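Local structure of transcriptional activator, putative (Pyrococcus furiosus, 1RTW) at residues N29-L40 / R146-W156. The protein belongs to the all-helical TENA/THI-4/PQQC family and is named a putative transcriptional activator, its exact role being unsettled. Sequence-based numbering, arbitrary orientation.
Sequences NTIKKENFEKWL and RSPYQEFINHW
An aromatic cluster of Phe-36, Trp-39, Tyr-149 and Phe-152 fills the gap between the first turns of helix 33-60 and the short helix 150-157. Within it the rings of Phe-36 and Tyr-149 stack face to face, centroids 3.7 Å apart and planes only 12° from parallel, the two side chains running past each other in opposite directions. Phe-36 reaches across because its CG lies opposite the backbone N (chi1 177°). Pro-148 CB lies over the other face of the tyrosine, and Ile-31 CG2 meets the ring edge at CE2, 3.7 Å away.

Phe-152 receives two edges: that of Phe-36, with planes at 71°, and, offset, that of Trp-39, at nearly a right angle. Leu-40 CD1 adds an aliphatic contact to Phe-152 CZ at 3.8 Å. Farther along, Trp-39 CH2 meets Trp-156 CZ3 edge to edge at 3.8 Å. Both indoles have their NE1 bonded elsewhere, to Tyr-132 OH and Glu-79 OE2 respectively, which satisfies the N-H and helps set how each ring is turned. Ahead of the second helix, Ser-147 OG accepts from Tyr-149 N at 2.8 Å, forming an ST turn beside the stacked tyrosine. With the axes of segments 33-40 and 150-156 14.0 Å apart at closest approach, large rings bridge the distance, and a cluster of stacked and edge-to-face aromatics joins two helices of an all-helical TENA/THI-4/PQQC fold.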
loop_
_atom_site.group_PDB
_atom_site.type_symbol
_atom_site.label_atom_id
_atom_site.label_comp_id
_atom_site.label_asym_id
_atom_site.label_seq_id
_atom_site.Cartn_x
_atom_site.Cartn_y
_atom_site.Cartn_z
ATOM N N ASN B 29 32.822 23.365 16.271
ATOM C CA ASN B 29 32.334 24.574 15.607
ATOM C C ASN B 29 33.103 24.980 14.362
ATOM O O ASN B 29 33.014 26.126 13.906
ATOM C CB ASN B 29 32.238 25.745 16.577
ATOM C CG ASN B 29 30.834 25.949 17.080
ATOM O OD1 ASN B 29 30.486 25.511 18.179
ATOM N ND2 ASN B 29 30.002 26.588 16.260
ATOM N N THR B 30 33.828 24.015 13.803
ATOM C CA THR B 30 34.613 24.213 12.594
ATOM C C THR B 30 33.721 24.035 11.365
ATOM O O THR B 30 34.178 24.172 10.231
ATOM C CB THR B 30 35.761 23.183 12.503
ATOM O OG1 THR B 30 35.219 21.859 12.546
ATOM C CG2 THR B 30 36.736 23.354 13.655
ATOM N N ILE B 31 32.448 23.730 11.601
ATOM C CA ILE B 31 31.492 23.504 10.523
ATOM C C ILE B 31 31.198 24.755 9.705
ATOM O O ILE B 31 30.809 25.798 10.228
ATOM C CB ILE B 31 30.192 22.829 11.064
ATOM C CG1 ILE B 31 29.369 22.226 9.920
ATOM C CG2 ILE B 31 29.387 23.808 11.918
ATOM C CD1 ILE B 31 28.410 23.185 9.285
ATOM N N LYS B 32 31.431 24.633 8.406
ATOM C CA LYS B 32 31.213 25.712 7.461
ATOM C C LYS B 32 29.729 25.884 7.183
ATOM O O LYS B 32 28.983 24.913 7.077
ATOM C CB LYS B 32 31.957 25.424 6.156
ATOM C CG LYS B 32 33.440 25.147 6.335
ATOM C CD LYS B 32 34.287 26.119 5.541
ATOM C CE LYS B 32 34.300 25.807 4.055
ATOM N NZ LYS B 32 33.051 26.139 3.316
ATOM N N LYS B 33 29.318 27.131 7.019
ATOM C CA LYS B 33 27.926 27.463 6.761
ATOM C C LYS B 33 27.293 26.627 5.645
ATOM O O LYS B 33 26.208 26.072 5.818
ATOM C CB LYS B 33 27.825 28.949 6.422
ATOM C CG LYS B 33 26.417 29.487 6.327
ATOM C CD LYS B 33 26.432 30.952 5.954
ATOM C CE LYS B 33 25.029 31.510 5.967
ATOM N NZ LYS B 33 25.014 32.948 5.591
ATOM N N GLU B 34 27.998 26.527 4.520
ATOM C CA GLU B 34 27.546 25.789 3.339
ATOM C C GLU B 34 27.253 24.321 3.603
ATOM O O GLU B 34 26.331 23.753 3.020
ATOM C CB GLU B 34 28.586 25.879 2.215
ATOM C CG GLU B 34 28.873 27.289 1.707
ATOM C CD GLU B 34 29.547 28.168 2.746
ATOM O OE1 GLU B 34 30.638 27.796 3.233
ATOM O OE2 GLU B 34 28.973 29.226 3.084
ATOM N N ASN B 35 28.067 23.704 4.453
ATOM C CA ASN B 35 27.902 22.297 4.781
ATOM C C ASN B 35 26.658 22.069 5.634
ATOM O O ASN B 35 25.926 21.103 5.423
ATOM C CB ASN B 35 29.161 21.765 5.464
ATOM C CG ASN B 35 30.393 21.877 4.574
ATOM O OD1 ASN B 35 31.471 22.253 5.029
ATOM N ND2 ASN B 35 30.231 21.565 3.293
ATOM N N PHE B 36 26.402 22.979 6.570
ATOM C CA PHE B 36 25.226 22.873 7.416
ATOM C C PHE B 36 23.962 23.101 6.590
ATOM O O PHE B 36 22.954 22.417 6.791
ATOM C CB PHE B 36 25.262 23.882 8.571
ATOM C CG PHE B 36 24.029 23.856 9.417
ATOM C CD1 PHE B 36 23.864 22.876 10.395
ATOM C CD2 PHE B 36 22.991 24.756 9.183
ATOM C CE1 PHE B 36 22.683 22.787 11.117
ATOM C CE2 PHE B 36 21.802 24.673 9.902
ATOM C CZ PHE B 36 21.650 23.683 10.870
ATOM N N GLU B 37 24.012 24.065 5.674
ATOM C CA GLU B 37 22.856 24.366 4.839
ATOM C C GLU B 37 22.448 23.167 3.996
ATOM O O GLU B 37 21.264 22.837 3.911
ATOM C CB GLU B 37 23.120 25.578 3.947
ATOM C CG GLU B 37 21.973 25.880 2.989
ATOM C CD GLU B 37 22.063 27.259 2.323
ATOM O OE1 GLU B 37 22.611 28.208 2.935
ATOM O OE2 GLU B 37 21.550 27.396 1.191
ATOM N N LYS B 38 23.428 22.511 3.388
ATOM C CA LYS B 38 23.166 21.346 2.559
ATOM C C LYS B 38 22.556 20.223 3.403
ATOM O O LYS B 38 21.619 19.556 2.970
ATOM C CB LYS B 38 24.455 20.879 1.870
ATOM C CG LYS B 38 24.245 19.791 0.833
ATOM C CD LYS B 38 25.408 19.718 -0.131
ATOM C CE LYS B 38 25.475 20.954 -1.018
ATOM N NZ LYS B 38 24.251 21.075 -1.867
ATOM N N TRP B 39 23.069 20.033 4.615
ATOM C CA TRP B 39 22.531 19.005 5.494
ATOM C C TRP B 39 21.090 19.335 5.865
ATOM O O TRP B 39 20.241 18.455 5.888
ATOM C CB TRP B 39 23.364 18.852 6.775
ATOM C CG TRP B 39 22.658 17.991 7.802
ATOM C CD1 TRP B 39 22.620 16.625 7.841
ATOM C CD2 TRP B 39 21.803 18.445 8.863
ATOM N NE1 TRP B 39 21.788 16.203 8.848
ATOM C CE2 TRP B 39 21.273 17.297 9.490
ATOM C CE3 TRP B 39 21.430 19.711 9.339
ATOM C CZ2 TRP B 39 20.378 17.377 10.573
ATOM C CZ3 TRP B 39 20.539 19.789 10.417
ATOM C CH2 TRP B 39 20.026 18.629 11.021
ATOM N N LEU B 40 20.835 20.611 6.146
ATOM C CA LEU B 40 19.516 21.094 6.535
ATOM C C LEU B 40 18.458 20.820 5.468
ATOM O O LEU B 40 17.433 20.203 5.753
ATOM C CB LEU B 40 19.584 22.596 6.827
ATOM C CG LEU B 40 18.394 23.233 7.536
ATOM C CD1 LEU B 40 18.450 22.911 9.014
ATOM C CD2 LEU B 40 18.416 24.724 7.330
ATOM N N ARG B 146 29.301 26.643 22.952
ATOM C CA ARG B 146 27.925 26.655 22.499
ATOM C C ARG B 146 27.825 26.827 20.991
ATOM O O ARG B 146 28.429 27.738 20.426
ATOM C CB ARG B 146 27.187 27.778 23.215
ATOM C CG ARG B 146 25.742 27.487 23.508
ATOM C CD ARG B 146 25.552 26.441 24.588
ATOM N NE ARG B 146 24.125 26.223 24.804
ATOM C CZ ARG B 146 23.602 25.300 25.607
ATOM N NH1 ARG B 146 24.386 24.481 26.296
ATOM N NH2 ARG B 146 22.281 25.189 25.706
ATOM N N SER B 147 27.039 25.956 20.362
ATOM C CA SER B 147 26.837 25.948 18.917
ATOM C C SER B 147 25.695 26.829 18.421
ATOM O O SER B 147 24.743 27.096 19.152
ATOM C CB SER B 147 26.589 24.509 18.448
ATOM O OG SER B 147 26.032 24.478 17.145
ATOM N N PRO B 148 25.803 27.315 17.170
ATOM C CA PRO B 148 24.783 28.160 16.547
ATOM C C PRO B 148 23.598 27.266 16.180
ATOM O O PRO B 148 22.544 27.742 15.758
ATOM C CB PRO B 148 25.475 28.644 15.267
ATOM C CG PRO B 148 26.931 28.507 15.550
ATOM C CD PRO B 148 26.991 27.220 16.302
ATOM N N TYR B 149 23.800 25.958 16.307
ATOM C CA TYR B 149 22.768 24.978 15.978
ATOM C C TYR B 149 22.406 24.174 17.212
ATOM O O TYR B 149 22.047 22.999 17.119
ATOM C CB TYR B 149 23.276 24.038 14.883
ATOM C CG TYR B 149 24.023 24.761 13.796
ATOM C CD1 TYR B 149 23.371 25.677 12.970
ATOM C CD2 TYR B 149 25.390 24.565 13.615
ATOM C CE1 TYR B 149 24.063 26.384 11.995
ATOM C CE2 TYR B 149 26.092 25.270 12.637
ATOM C CZ TYR B 149 25.417 26.177 11.834
ATOM O OH TYR B 149 26.095 26.899 10.887
ATOM N N GLN B 150 22.474 24.830 18.366
ATOM C CA GLN B 150 22.165 24.196 19.639
ATOM C C GLN B 150 20.765 23.573 19.674
ATOM O O GLN B 150 20.567 22.518 20.282
ATOM C CB GLN B 150 22.327 25.212 20.770
ATOM C CG GLN B 150 22.337 24.602 22.150
ATOM C CD GLN B 150 23.492 23.660 22.358
ATOM O OE1 GLN B 150 24.618 23.938 21.940
ATOM N NE2 GLN B 150 23.227 22.540 23.017
ATOM N N GLU B 151 19.810 24.206 18.995
ATOM C CA GLU B 151 18.431 23.712 18.952
ATOM C C GLU B 151 18.386 22.242 18.529
ATOM O O GLU B 151 17.764 21.415 19.201
ATOM C CB GLU B 151 17.578 24.543 17.985
ATOM C CG GLU B 151 17.682 26.052 18.171
ATOM C CD GLU B 151 18.449 26.731 17.045
ATOM O OE1 GLU B 151 19.644 26.403 16.846
ATOM O OE2 GLU B 151 17.848 27.592 16.357
ATOM N N PHE B 152 19.060 21.932 17.421
ATOM C CA PHE B 152 19.122 20.568 16.886
ATOM C C PHE B 152 19.871 19.609 17.797
ATOM O O PHE B 152 19.448 18.467 17.984
ATOM C CB PHE B 152 19.779 20.562 15.507
ATOM C CG PHE B 152 19.041 21.369 14.498
ATOM C CD1 PHE B 152 18.094 20.777 13.684
ATOM C CD2 PHE B 152 19.261 22.733 14.393
ATOM C CE1 PHE B 152 17.371 21.531 12.780
ATOM C CE2 PHE B 152 18.548 23.498 13.494
ATOM C CZ PHE B 152 17.596 22.899 12.683
ATOM N N ILE B 153 20.986 20.074 18.352
ATOM C CA ILE B 153 21.791 19.259 19.241
ATOM C C ILE B 153 20.968 18.852 20.457
ATOM O O ILE B 153 20.981 17.691 20.856
ATOM C CB ILE B 153 23.038 20.014 19.713
ATOM C CG1 ILE B 153 23.844 20.478 18.510
ATOM C CG2 ILE B 153 23.910 19.105 20.566
ATOM C CD1 ILE B 153 24.995 21.370 18.870
ATOM N N ASN B 154 20.244 19.816 21.023
ATOM C CA ASN B 154 19.410 19.577 22.193
ATOM C C ASN B 154 18.223 18.671 21.919
ATOM O O ASN B 154 17.954 17.766 22.697
ATOM C CB ASN B 154 18.895 20.898 22.786
ATOM C CG ASN B 154 19.978 21.677 23.524
ATOM O OD1 ASN B 154 20.963 21.102 24.011
ATOM N ND2 ASN B 154 19.798 22.996 23.611
ATOM N N HIS B 155 17.507 18.912 20.824
ATOM C CA HIS B 155 16.343 18.095 20.519
ATOM C C HIS B 155 16.643 16.599 20.391
ATOM O O HIS B 155 16.001 15.785 21.048
ATOM C CB HIS B 155 15.612 18.591 19.263
ATOM C CG HIS B 155 14.477 17.699 18.852
ATOM N ND1 HIS B 155 14.534 16.899 17.732
ATOM C CD2 HIS B 155 13.317 17.399 19.472
ATOM C CE1 HIS B 155 13.458 16.135 17.690
ATOM N NE2 HIS B 155 12.702 16.415 18.731
ATOM N N TRP B 156 17.648 16.243 19.598
ATOM C CA TRP B 156 17.967 14.834 19.411
ATOM C C TRP B 156 18.753 14.157 20.530
ATOM O O TRP B 156 18.822 12.923 20.585
ATOM C CB TRP B 156 18.630 14.612 18.057
ATOM C CG TRP B 156 17.654 14.701 16.939
ATOM C CD1 TRP B 156 16.487 14.000 16.810
ATOM C CD2 TRP B 156 17.755 15.520 15.782
ATOM N NE1 TRP B 156 15.855 14.333 15.640
ATOM C CE2 TRP B 156 16.616 15.279 14.986
ATOM C CE3 TRP B 156 18.698 16.452 15.332
ATOM C CZ2 TRP B 156 16.397 15.912 13.768
ATOM C CZ3 TRP B 156 18.487 17.082 14.126
ATOM C CH2 TRP B 156 17.341 16.816 13.357
#